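Interferon gamma receptor 1 (Gallus gallus, PDB 4EQ3) probably acts as a cytokine receptor chain that binds interferon gamma through its extracellular domains. Local coordinates at residues A[42-47]-A[51-56]; A[83-88]-A[93-98]; A[102-107]-A[199-204]. All blocks are in the same frame, centred on the assembly; numbering follows the deposited sequence.

In the fold
Interactions 1, 2 and 3 follow one another along the chain, each closing before the next opens. The first two are beta hairpins of one four-stranded antiparallel sheet in the N-terminal fibronectin type III-like domain: strands 40-46 and 81-88 are neighbours at its middle, and 54-62 and 91-97 are its outermost strands. Their centres lie about 12 Å apart, and their outer-face side chains touch, sharing one layer of charged and aromatic groups. Interaction 3 stands apart, its centre about 23 Å from that of interaction 1 and about 28 Å from that of interaction 2. There helix 103-106, which follows strand 91-97, meets the C-terminal domain, linking the two halves of the receptor ectodomain.

Interaction 1. Residues A[42-47]-A[51-56]; sequences VVEVKP and GKYQTV
Lys-46 lies across one face of the Tyr-53 ring. Its CB is over the ring centre, 3.5 Å from the centroid of Tyr-53, in a CH-pi contact that approaches almost along the ring normal. With CG anti to the backbone N (chi1 174°) the chain first runs out past Gly-51, where CD lies 3.4 Å from Gly-51 O. A bend at chi3 (66°) then folds it back, and Lys-46 CE comes to rest 3.6 Å from Tyr-53 CE2. Glu-44 adds to the packing: its CB touches CD1 of the same ring obliquely, while its carboxylate lies nearly parallel to the ring plane, with OE1 against Tyr-53 CB.

Beneath these side chains runs a short antiparallel ladder. Val-45 N gives a 2.8 Å bond to Gln-54 O, and Gln-54 N returns one to Val-45 O; farther along, Val-56 N donates to Val-43 O at 3.0 Å. Where the strands turn, Gly-51 N closes on Pro-47 O, at a positive phi that by itself favours glycine. On the other side of the hairpin Val-56 CG2 sits between its neighbours, 3.9 Å from Val-43 CG1 and 3.8 Å from Val-45 CG1, and Val-45 packs on Phe-82.

The two sides thus differ in chemistry. Val-43, Val-45 and Val-56 face inward, with Gln-54 sharing the side of Val-45 near the turn, whereas Glu-44, Lys-46 and Tyr-53 join an outer layer with Arg-83, Tyr-95 and Lys-85. Tyr-53 OH has a probable but suspiciously short, hence doubtful, bond to Glu-97. Lys-46 offers Tyr-53 its aliphatic carbons and has its cation-pi partner in Trp-81; Arg-83 supplies the cation for Tyr-53, and its salt bridge to Glu-44 OE1 would probably offset that charge.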
ATOM      1  N   VAL A  42     -16.708  14.138  12.499  1.00 29.31           N
ATOM      2  CA  VAL A  42     -15.916  15.088  11.728  1.00 30.74           C
ATOM      3  C   VAL A  42     -14.438  14.757  11.848  1.00 24.94           C
ATOM      4  O   VAL A  42     -13.899  14.674  12.956  1.00 27.05           O
ATOM      5  CB  VAL A  42     -16.139  16.541  12.188  1.00 32.30           C
ATOM      6  CG1 VAL A  42     -15.354  17.489  11.302  1.00 33.17           C
ATOM      7  CG2 VAL A  42     -17.627  16.884  12.144  1.00 35.63           C
ATOM      8  N   VAL A  43     -13.787  14.583  10.704  1.00 25.17           N
ATOM      9  CA  VAL A  43     -12.377  14.204  10.673  1.00 22.21           C
ATOM     10  C   VAL A  43     -11.528  15.376  10.198  1.00 26.24           C
ATOM     11  O   VAL A  43     -11.873  16.037   9.214  1.00 25.09           O
ATOM     12  CB  VAL A  43     -12.129  13.019   9.722  1.00 20.61           C
ATOM     13  CG1 VAL A  43     -10.653  12.661   9.694  1.00 22.44           C
ATOM     14  CG2 VAL A  43     -12.977  11.821  10.129  1.00 20.56           C
ATOM     15  N   GLU A  44     -10.425  15.627  10.899  1.00 22.32           N
ATOM     16  CA  GLU A  44      -9.466  16.636  10.465  1.00 27.29           C
ATOM     17  C   GLU A  44      -8.072  16.053  10.237  1.00 23.84           C
ATOM     18  O   GLU A  44      -7.701  15.040  10.835  1.00 20.51           O
ATOM     19  CB  GLU A  44      -9.388  17.762  11.490  1.00 29.29           C
ATOM     20  CG  GLU A  44     -10.704  18.476  11.698  1.00 30.23           C
ATOM     21  CD  GLU A  44     -10.530  19.759  12.482  1.00 34.73           C
ATOM     22  OE1 GLU A  44      -9.840  19.737  13.523  1.00 32.55           O
ATOM     23  OE2 GLU A  44     -11.079  20.791  12.044  1.00 40.05           O
ATOM     24  N   VAL A  45      -7.305  16.704   9.367  1.00 21.55           N
ATOM     25  CA  VAL A  45      -5.930  16.301   9.098  1.00 20.04           C
ATOM     26  C   VAL A  45      -4.947  17.448   9.386  1.00 22.73           C
ATOM     27  O   VAL A  45      -5.240  18.596   9.097  1.00 25.93           O
ATOM     28  CB  VAL A  45      -5.777  15.855   7.647  1.00 19.58           C
ATOM     29  CG1 VAL A  45      -6.282  16.937   6.701  1.00 22.56           C
ATOM     30  CG2 VAL A  45      -4.328  15.483   7.344  1.00 18.99           C
ATOM     31  N   LYS A  46      -3.824  17.158   9.988  1.00 28.63           N
ATOM     32  CA  LYS A  46      -2.770  18.125  10.197  1.00 31.57           C
ATOM     33  C   LYS A  46      -1.549  17.790   9.288  1.00 29.42           C
ATOM     34  O   LYS A  46      -0.833  16.884   9.559  1.00 26.83           O
ATOM     35  CB  LYS A  46      -2.408  18.192  11.665  1.00 29.52           C
ATOM     36  CG  LYS A  46      -1.248  19.058  11.969  1.00 32.88           C
ATOM     37  CD  LYS A  46      -1.132  19.464  13.382  1.00 33.71           C
ATOM     38  CE  LYS A  46      -0.861  18.334  14.323  1.00 30.72           C
ATOM     39  NZ  LYS A  46      -0.131  18.667  15.499  1.00 34.28           N
ATOM     40  N   PRO A  47      -1.398  18.533   8.197  1.00 25.91           N
ATOM     41  CA  PRO A  47      -0.298  18.329   7.253  1.00 25.41           C
ATOM     42  C   PRO A  47       0.972  18.960   7.800  1.00 31.51           C
ATOM     43  O   PRO A  47       0.888  19.896   8.596  1.00 28.92           O
ATOM     44  CB  PRO A  47      -0.747  19.099   6.012  1.00 29.11           C
ATOM     45  CG  PRO A  47      -2.155  19.565   6.296  1.00 34.82           C
ATOM     46  CD  PRO A  47      -2.280  19.627   7.768  1.00 30.73           C
ATOM     47  N   GLY A  51       1.285  22.667   9.710  1.00 31.57           N
ATOM     48  CA  GLY A  51       1.318  22.253  11.100  1.00 29.40           C
ATOM     49  C   GLY A  51       0.032  22.589  11.830  1.00 31.50           C
ATOM     50  O   GLY A  51       0.011  22.679  13.060  1.00 31.66           O
ATOM     51  N   LYS A  52      -1.027  22.800  11.060  1.00 33.89           N
ATOM     52  CA  LYS A  52      -2.348  23.056  11.593  1.00 36.51           C
ATOM     53  C   LYS A  52      -3.446  22.088  11.100  1.00 34.64           C
ATOM     54  O   LYS A  52      -3.443  21.722   9.982  1.00 33.75           O
ATOM     55  CB  LYS A  52      -2.736  24.518  11.341  1.00 40.62           C
ATOM     56  CG  LYS A  52      -1.982  25.476  12.164  1.00 44.40           C
ATOM     57  CD  LYS A  52      -1.807  26.814  11.498  1.00 52.84           C
ATOM     58  CE  LYS A  52      -1.375  27.824  12.482  1.00 54.77           C
ATOM     59  NZ  LYS A  52      -0.394  27.222  13.351  1.00 53.55           N
ATOM     60  N   TYR A  53      -4.381  21.711  11.954  1.00 33.93           N
ATOM     61  CA  TYR A  53      -5.487  20.856  11.531  1.00 35.67           C
ATOM     62  C   TYR A  53      -6.410  21.606  10.593  1.00 39.71           C
ATOM     63  O   TYR A  53      -6.642  22.813  10.755  1.00 43.92           O
ATOM     64  CB  TYR A  53      -6.283  20.349  12.730  1.00 33.06           C
ATOM     65  CG  TYR A  53      -5.645  19.167  13.400  1.00 31.01           C
ATOM     66  CD1 TYR A  53      -5.773  17.893  12.860  1.00 28.97           C
ATOM     67  CD2 TYR A  53      -4.914  19.318  14.567  1.00 29.42           C
ATOM     68  CE1 TYR A  53      -5.184  16.809  13.464  1.00 24.01           C
ATOM     69  CE2 TYR A  53      -4.323  18.236  15.185  1.00 29.40           C
ATOM     70  CZ  TYR A  53      -4.469  16.978  14.621  1.00 25.47           C
ATOM     71  OH  TYR A  53      -3.890  15.885  15.216  1.00 26.36           O
ATOM     72  N   GLN A  54      -6.920  20.884   9.608  1.00 33.99           N
ATOM     73  CA  GLN A  54      -7.916  21.410   8.701  1.00 35.31           C
ATOM     74  C   GLN A  54      -8.909  20.296   8.424  1.00 36.56           C
ATOM     75  O   GLN A  54      -8.598  19.117   8.609  1.00 33.89           O
ATOM     76  CB  GLN A  54      -7.268  21.855   7.402  1.00 35.38           C
ATOM     77  CG  GLN A  54      -6.776  20.715   6.545  1.00 37.32           C
ATOM     78  CD  GLN A  54      -6.047  21.209   5.321  1.00 37.74           C
ATOM     79  OE1 GLN A  54      -5.098  21.987   5.426  1.00 37.70           O
ATOM     80  NE2 GLN A  54      -6.480  20.759   4.151  1.00 35.86           N
ATOM     81  N   THR A  55     -10.098  20.665   7.970  1.00 36.08           N
ATOM     82  CA  THR A  55     -11.151  19.690   7.733  1.00 35.56           C
ATOM     83  C   THR A  55     -10.857  18.783   6.538  1.00 31.71           C
ATOM     84  O   THR A  55     -10.361  19.233   5.504  1.00 31.96           O
ATOM     85  CB  THR A  55     -12.531  20.386   7.565  1.00 38.32           C
ATOM     86  OG1 THR A  55     -13.363  20.065   8.689  1.00 40.70           O
ATOM     87  CG2 THR A  55     -13.220  19.938   6.282  1.00 40.83           C
ATOM     88  N   VAL A  56     -11.152  17.498   6.702  1.00 30.18           N
ATOM     89  CA  VAL A  56     -11.145  16.553   5.594  1.00 27.32           C
ATOM     90  C   VAL A  56     -12.513  16.596   4.919  1.00 28.96           C
ATOM     91  O   VAL A  56     -13.466  15.996   5.407  1.00 28.84           O
ATOM     92  CB  VAL A  56     -10.884  15.126   6.083  1.00 25.14           C
ATOM     93  CG1 VAL A  56     -10.860  14.177   4.908  1.00 22.57           C
ATOM     94  CG2 VAL A  56      -9.570  15.068   6.858  1.00 26.86           C
TER

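Interaction 2. Residues A[83-88]-A[93-98]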
ATOM      1  N   ARG A  83      -7.592  13.515  13.343  1.00 20.49           N
ATOM      2  CA  ARG A  83      -8.401  13.517  14.559  1.00 21.41           C
ATOM      3  C   ARG A  83      -9.890  13.493  14.233  1.00 19.67           C
ATOM      4  O   ARG A  83     -10.312  13.926  13.165  1.00 20.36           O
ATOM      5  CB  ARG A  83      -8.058  14.718  15.455  1.00 20.63           C
ATOM      6  CG  ARG A  83      -8.521  16.071  14.930  1.00 24.06           C
ATOM      7  CD  ARG A  83      -8.088  17.180  15.900  1.00 27.26           C
ATOM      8  NE  ARG A  83      -8.487  18.524  15.490  1.00 30.70           N
ATOM      9  CZ  ARG A  83      -8.184  19.622  16.183  1.00 33.12           C
ATOM     10  NH1 ARG A  83      -7.487  19.519  17.304  1.00 30.41           N
ATOM     11  NH2 ARG A  83      -8.577  20.817  15.764  1.00 34.62           N
ATOM     12  N   ILE A  84     -10.682  12.973  15.159  1.00 23.79           N
ATOM     13  CA  ILE A  84     -12.103  12.830  14.900  1.00 24.31           C
ATOM     14  C   ILE A  84     -12.902  13.243  16.112  1.00 24.13           C
ATOM     15  O   ILE A  84     -12.562  12.887  17.229  1.00 25.02           O
ATOM     16  CB  ILE A  84     -12.474  11.363  14.606  1.00 22.90           C
ATOM     17  CG1 ILE A  84     -11.469  10.727  13.631  1.00 22.06           C
ATOM     18  CG2 ILE A  84     -13.914  11.280  14.091  1.00 25.26           C
ATOM     19  CD1 ILE A  84     -10.745   9.532  14.191  1.00 20.98           C
ATOM     20  N   LYS A  85     -13.995  13.961  15.884  1.00 26.52           N
ATOM     21  CA  LYS A  85     -14.933  14.240  16.966  1.00 28.52           C
ATOM     22  C   LYS A  85     -16.293  13.682  16.582  1.00 27.97           C
ATOM     23  O   LYS A  85     -16.583  13.518  15.399  1.00 29.50           O
ATOM     24  CB  LYS A  85     -15.048  15.745  17.230  1.00 29.13           C
ATOM     25  CG  LYS A  85     -15.680  16.516  16.075  1.00 33.23           C
ATOM     26  CD  LYS A  85     -15.949  17.970  16.451  1.00 37.61           C
ATOM     27  CE  LYS A  85     -16.344  18.781  15.228  1.00 40.92           C
ATOM     28  NZ  LYS A  85     -16.665  20.200  15.556  1.00 47.62           N
ATOM     29  N   ALA A  86     -17.120  13.409  17.589  1.00 27.03           N
ATOM     30  CA  ALA A  86     -18.469  12.895  17.377  1.00 29.92           C
ATOM     31  C   ALA A  86     -19.534  13.962  17.609  1.00 35.03           C
ATOM     32  O   ALA A  86     -19.427  14.784  18.523  1.00 32.71           O
ATOM     33  CB  ALA A  86     -18.727  11.710  18.291  1.00 27.30           C
ATOM     34  N   ILE A  87     -20.573  13.930  16.781  1.00 34.21           N
ATOM     35  CA  ILE A  87     -21.718  14.802  16.965  1.00 39.31           C
ATOM     36  C   ILE A  87     -22.963  13.976  17.258  1.00 41.39           C
ATOM     37  O   ILE A  87     -23.336  13.094  16.482  1.00 40.03           O
ATOM     38  CB  ILE A  87     -21.972  15.667  15.733  1.00 41.01           C
ATOM     39  CG1 ILE A  87     -20.683  16.378  15.315  1.00 40.86           C
ATOM     40  CG2 ILE A  87     -23.085  16.664  16.023  1.00 47.35           C
ATOM     41  CD1 ILE A  87     -20.788  17.077  13.979  1.00 44.20           C
ATOM     42  N   VAL A  88     -23.591  14.274  18.388  1.00 45.89           N
ATOM     43  CA  VAL A  88     -24.758  13.549  18.864  1.00 49.16           C
ATOM     44  C   VAL A  88     -25.860  14.549  19.192  1.00 54.14           C
ATOM     45  O   VAL A  88     -25.810  15.239  20.211  1.00 52.46           O
ATOM     46  CB  VAL A  88     -24.415  12.724  20.120  1.00 47.85           C
ATOM     47  CG1 VAL A  88     -25.676  12.278  20.841  1.00 52.25           C
ATOM     48  CG2 VAL A  88     -23.550  11.532  19.754  1.00 43.65           C
ATOM     49  N   SER A  93     -18.505  15.956  20.885  1.00 32.48           N
ATOM     50  CA  SER A  93     -17.417  15.521  21.746  1.00 33.15           C
ATOM     51  C   SER A  93     -16.183  16.360  21.424  1.00 28.83           C
ATOM     52  O   SER A  93     -16.200  17.188  20.506  1.00 31.51           O
ATOM     53  CB  SER A  93     -17.107  14.033  21.563  1.00 28.12           C
ATOM     54  OG  SER A  93     -16.418  13.815  20.347  1.00 25.75           O
ATOM     55  N   GLN A  94     -15.114  16.148  22.181  1.00 25.57           N
ATOM     56  CA  GLN A  94     -13.839  16.754  21.840  1.00 28.78           C
ATOM     57  C   GLN A  94     -13.205  15.836  20.805  1.00 28.78           C
ATOM     58  O   GLN A  94     -13.692  14.721  20.575  1.00 27.14           O
ATOM     59  CB  GLN A  94     -12.944  16.866  23.072  1.00 27.09           C
ATOM     60  CG  GLN A  94     -13.592  17.569  24.263  1.00 28.55           C
ATOM     61  CD  GLN A  94     -13.767  19.076  24.058  1.00 32.04           C
ATOM     62  OE1 GLN A  94     -13.629  19.596  22.945  1.00 26.84           O
ATOM     63  NE2 GLN A  94     -14.084  19.780  25.141  1.00 31.40           N
ATOM     64  N   TYR A  95     -12.130  16.297  20.183  1.00 29.34           N
ATOM     65  CA  TYR A  95     -11.441  15.506  19.179  1.00 27.64           C
ATOM     66  C   TYR A  95     -10.534  14.487  19.835  1.00 26.03           C
ATOM     67  O   TYR A  95     -10.007  14.718  20.910  1.00 24.19           O
ATOM     68  CB  TYR A  95     -10.588  16.396  18.293  1.00 27.44           C
ATOM     69  CG  TYR A  95     -11.309  17.042  17.142  1.00 28.65           C
ATOM     70  CD1 TYR A  95     -11.802  16.282  16.085  1.00 28.34           C
ATOM     71  CD2 TYR A  95     -11.460  18.416  17.088  1.00 31.41           C
ATOM     72  CE1 TYR A  95     -12.443  16.881  15.021  1.00 31.15           C
ATOM     73  CE2 TYR A  95     -12.097  19.021  16.031  1.00 35.39           C
ATOM     74  CZ  TYR A  95     -12.586  18.253  15.003  1.00 32.90           C
ATOM     75  OH  TYR A  95     -13.219  18.866  13.950  1.00 38.55           O
ATOM     76  N   VAL A  96     -10.361  13.347  19.180  1.00 27.31           N
ATOM     77  CA  VAL A  96      -9.367  12.385  19.614  1.00 24.99           C
ATOM     78  C   VAL A  96      -8.382  12.242  18.466  1.00 24.20           C
ATOM     79  O   VAL A  96      -8.783  12.148  17.299  1.00 24.58           O
ATOM     80  CB  VAL A  96      -9.995  11.019  19.965  1.00 28.09           C
ATOM     81  CG1 VAL A  96     -10.842  10.528  18.814  1.00 27.78           C
ATOM     82  CG2 VAL A  96      -8.911  10.005  20.326  1.00 26.68           C
ATOM     83  N   GLU A  97      -7.097  12.234  18.806  1.00 25.58           N
ATOM     84  CA  GLU A  97      -6.021  12.289  17.825  1.00 26.15           C
ATOM     85  C   GLU A  97      -5.417  10.907  17.563  1.00 23.27           C
ATOM     86  O   GLU A  97      -5.341  10.073  18.466  1.00 24.77           O
ATOM     87  CB  GLU A  97      -4.935  13.243  18.342  1.00 26.46           C
ATOM     88  CG  GLU A  97      -3.883  13.626  17.329  1.00 26.85           C
ATOM     89  CD  GLU A  97      -3.015  14.786  17.820  1.00 32.72           C
ATOM     90  OE1 GLU A  97      -2.030  14.533  18.551  1.00 30.73           O
ATOM     91  OE2 GLU A  97      -3.335  15.945  17.478  1.00 29.39           O
ATOM     92  N   THR A  98      -4.978  10.668  16.333  1.00 20.71           N
ATOM     93  CA  THR A  98      -4.316   9.403  16.016  1.00 20.03           C
ATOM     94  C   THR A  98      -2.831   9.456  16.382  1.00 24.94           C
ATOM     95  O   THR A  98      -2.280  10.536  16.661  1.00 22.94           O
ATOM     96  CB  THR A  98      -4.415   9.058  14.515  1.00 18.67           C
ATOM     97  OG1 THR A  98      -3.756  10.066  13.738  1.00 19.89           O
ATOM     98  CG2 THR A  98      -5.870   8.935  14.063  1.00 19.34           C
TER
HETATM   99  O   HOH W   1     -14.146  21.431  14.264  1.00 39.33           O
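Arg-83 and Lys-85 both set CG between the backbone N and the carbonyl carbon (chi1 71° and 66°), and each chain then runs out extended, with the Tyr-95 ring between them. The guanidinium of Arg-83 lies flat on one face, its plane 3° from that of the ring and the centres 4.2 Å apart. It is offset: Arg-83 NE sits 3.4 Å from Tyr-95 CD2, held by the carboxylate of Glu-44 on the neighbouring strand 40-46. Over the opposite face comes the aliphatic chain of Lys-85, whose CB makes a CH-pi contact 3.8 Å from the Tyr-95 centroid. The ring edge abuts the backbone of Ile-84. At the far end a water lies 3.1 Å from Lys-85 NZ and 2.7 Å from Tyr-95 OH; NZ also bonds to Gln-92.

Ile-84 and Val-96 form a hydrogen-bonded antiparallel pair, N to O both ways. Nearer the turn Ser-93 serves with both hydroxyl and backbone: Ala-86 N donates to Ser-93 OG at 2.9 Å, and Ser-93 N to Ala-86 O at 2.8 Å. The hydroxyl donates to Gln-94 O, which fixes its rotation.

This hairpin of strands 81-88 and 91-97 forms one edge of the four-stranded antiparallel sheet of the N-terminal fibronectin type III-like domain. Behind it, Ile-84 packs on Leu-28 and Trp-30 of strand 25-31, and Thr-17 of strand 17-22 meets Ile-84 and Val-96.

Interaction 3. Residues A[102-107]-A[199-204]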
ATOM      1  N   VAL A 102       3.384   8.263   9.185  1.00 18.17           N
ATOM      2  CA  VAL A 102       4.350   8.495   8.131  1.00 19.39           C
ATOM      3  C   VAL A 102       4.243   7.373   7.111  1.00 20.10           C
ATOM      4  O   VAL A 102       4.480   6.212   7.436  1.00 20.08           O
ATOM      5  CB  VAL A 102       5.773   8.513   8.695  1.00 20.88           C
ATOM      6  CG1 VAL A 102       6.749   8.839   7.599  1.00 22.09           C
ATOM      7  CG2 VAL A 102       5.869   9.523   9.833  1.00 20.70           C
ATOM      8  N   LEU A 103       3.877   7.718   5.882  1.00 18.52           N
ATOM      9  CA  LEU A 103       3.615   6.710   4.855  1.00 21.88           C
ATOM     10  C   LEU A 103       4.787   5.757   4.644  1.00 21.95           C
ATOM     11  O   LEU A 103       4.592   4.553   4.544  1.00 23.20           O
ATOM     12  CB  LEU A 103       3.203   7.364   3.533  1.00 20.86           C
ATOM     13  CG  LEU A 103       2.767   6.399   2.420  1.00 25.83           C
ATOM     14  CD1 LEU A 103       1.536   5.602   2.833  1.00 25.33           C
ATOM     15  CD2 LEU A 103       2.502   7.169   1.134  1.00 25.08           C
ATOM     16  N   GLN A 104       6.001   6.297   4.595  1.00 24.10           N
ATOM     17  CA  GLN A 104       7.201   5.488   4.398  1.00 25.71           C
ATOM     18  C   GLN A 104       7.405   4.469   5.515  1.00 27.12           C
ATOM     19  O   GLN A 104       7.959   3.388   5.295  1.00 24.75           O
ATOM     20  CB  GLN A 104       8.443   6.393   4.300  1.00 26.96           C
ATOM     21  CG  GLN A 104       9.774   5.651   4.235  1.00 25.95           C
ATOM     22  CD  GLN A 104      10.358   5.368   5.605  1.00 27.30           C
ATOM     23  OE1 GLN A 104      10.365   6.234   6.479  1.00 27.97           O
ATOM     24  NE2 GLN A 104      10.853   4.156   5.799  1.00 28.00           N
ATOM     25  N   LYS A 105       6.971   4.825   6.719  1.00 26.01           N
ATOM     26  CA  LYS A 105       7.163   3.969   7.880  1.00 26.59           C
ATOM     27  C   LYS A 105       5.976   3.048   8.067  1.00 25.75           C
ATOM     28  O   LYS A 105       6.135   1.863   8.336  1.00 26.93           O
ATOM     29  CB  LYS A 105       7.342   4.804   9.149  1.00 24.41           C
ATOM     30  CG  LYS A 105       8.594   5.664   9.161  1.00 28.76           C
ATOM     31  CD  LYS A 105       8.596   6.600  10.368  1.00 30.11           C
ATOM     32  CE  LYS A 105       8.453   5.841  11.687  1.00 36.10           C
ATOM     33  NZ  LYS A 105       8.397   6.774  12.859  1.00 39.45           N
ATOM     34  N   HIS A 106       4.782   3.602   7.937  1.00 25.89           N
ATOM     35  CA  HIS A 106       3.587   2.871   8.314  1.00 28.63           C
ATOM     36  C   HIS A 106       2.822   2.259   7.153  1.00 27.84           C
ATOM     37  O   HIS A 106       2.013   1.360   7.349  1.00 27.89           O
ATOM     38  CB  HIS A 106       2.674   3.777   9.142  1.00 27.89           C
ATOM     39  CG  HIS A 106       3.359   4.384  10.325  1.00 27.31           C
ATOM     40  ND1 HIS A 106       4.000   3.625  11.280  1.00 31.09           N
ATOM     41  CD2 HIS A 106       3.505   5.674  10.710  1.00 26.07           C
ATOM     42  CE1 HIS A 106       4.513   4.421  12.201  1.00 30.45           C
ATOM     43  NE2 HIS A 106       4.226   5.670  11.879  1.00 29.47           N
ATOM     44  N   GLY A 107       3.063   2.749   5.944  1.00 26.03           N
ATOM     45  CA  GLY A 107       2.356   2.234   4.788  1.00 25.35           C
ATOM     46  C   GLY A 107       2.859   0.860   4.379  1.00 26.19           C
ATOM     47  O   GLY A 107       4.061   0.655   4.261  1.00 30.22           O
ATOM     48  N   ASP A 199      15.538   0.109  -0.246  1.00 27.32           N
ATOM     49  CA  ASP A 199      15.013  -0.610   0.915  1.00 28.86           C
ATOM     50  C   ASP A 199      14.263   0.233   1.959  1.00 27.00           C
ATOM     51  O   ASP A 199      13.951  -0.261   3.042  1.00 27.84           O
ATOM     52  CB  ASP A 199      16.124  -1.433   1.574  1.00 32.98           C
ATOM     53  CG  ASP A 199      16.520  -2.648   0.742  1.00 39.40           C
ATOM     54  OD1 ASP A 199      17.627  -3.188   0.965  1.00 42.57           O
ATOM     55  OD2 ASP A 199      15.722  -3.065  -0.135  1.00 35.40           O
ATOM     56  N   LEU A 200      13.960   1.486   1.634  1.00 23.91           N
ATOM     57  CA  LEU A 200      13.170   2.323   2.533  1.00 21.67           C
ATOM     58  C   LEU A 200      11.741   1.791   2.709  1.00 25.63           C
ATOM     59  O   LEU A 200      11.154   1.894   3.788  1.00 22.67           O
ATOM     60  CB  LEU A 200      13.151   3.769   2.048  1.00 24.33           C
ATOM     61  CG  LEU A 200      14.508   4.486   2.022  1.00 26.40           C
ATOM     62  CD1 LEU A 200      14.324   5.961   1.727  1.00 23.74           C
ATOM     63  CD2 LEU A 200      15.281   4.294   3.326  1.00 25.82           C
ATOM     64  N   ILE A 201      11.187   1.228   1.637  1.00 22.66           N
ATOM     65  CA  ILE A 201       9.876   0.592   1.677  1.00 20.31           C
ATOM     66  C   ILE A 201       9.996  -0.751   0.982  1.00 21.47           C
ATOM     67  O   ILE A 201      10.407  -0.821  -0.174  1.00 20.44           O
ATOM     68  CB  ILE A 201       8.815   1.432   0.949  1.00 21.43           C
ATOM     69  CG1 ILE A 201       8.803   2.870   1.497  1.00 21.21           C
ATOM     70  CG2 ILE A 201       7.439   0.764   1.065  1.00 19.34           C
ATOM     71  CD1 ILE A 201       7.772   3.781   0.872  1.00 21.03           C
ATOM     72  N   VAL A 202       9.658  -1.814   1.699  1.00 20.87           N
ATOM     73  CA  VAL A 202       9.755  -3.162   1.157  1.00 20.56           C
ATOM     74  C   VAL A 202       8.456  -3.922   1.398  1.00 21.27           C
ATOM     75  O   VAL A 202       7.987  -4.032   2.534  1.00 19.59           O
ATOM     76  CB  VAL A 202      10.937  -3.936   1.765  1.00 24.55           C
ATOM     77  CG1 VAL A 202      11.163  -5.232   1.001  1.00 23.34           C
ATOM     78  CG2 VAL A 202      12.201  -3.067   1.750  1.00 22.58           C
ATOM     79  N   GLY A 203       7.879  -4.434   0.314  1.00 18.93           N
ATOM     80  CA  GLY A 203       6.600  -5.119   0.371  1.00 18.60           C
ATOM     81  C   GLY A 203       6.679  -6.594   0.714  1.00 19.46           C
ATOM     82  O   GLY A 203       7.761  -7.174   0.776  1.00 20.54           O
ATOM     83  N   ALA A 204       5.517  -7.197   0.956  1.00 21.60           N
ATOM     84  CA  ALA A 204       5.422  -8.630   1.228  1.00 25.87           C
ATOM     85  C   ALA A 204       5.698  -9.403  -0.056  1.00 22.95           C
ATOM     86  O   ALA A 204       5.503  -8.875  -1.148  1.00 22.20           O
ATOM     87  CB  ALA A 204       4.032  -8.981   1.760  1.00 23.30           C
TER
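The flat amide of Gln-104 meets the carbonyl of Leu-200 in its own plane, not on a face: Leu-200 O lies only 4° out of the amide plane, 3.0 Å from Gln-104 NE2. The bond is close to straight at the hydrogen (166°), but on the acceptor side the donor is tilted well out of the carbonyl plane of Leu-200.

Two torsions bring Gln-104 to its partner. CG lies anti to the backbone N (chi1 174°), which puts it beside Ile-201, 4.0 Å from Ile-201 CG1; a bend at chi2 then turns the amide so that NE2 points at Leu-200 O. The same Ile-201 CG1 lies 3.9 Å from Gln-104 O, and Ile-201 CD1 reaches Gln-104 CA at 4.0 Å. One polar bond is therefore backed by a small oblique apolar contact, and the whole junction buries just 176 Å².

Helix 103-106 is a single short turn, with Val-102 O accepting from both Lys-105 N and His-106 N. It lies in the connection between the two fibronectin type III-like domains and faces the start of strand 201-213. Ile-76 of the first domain touches both Leu-103 and Ile-201, while Phe-196 of strand 186-196 packs on Ile-201 from within the second.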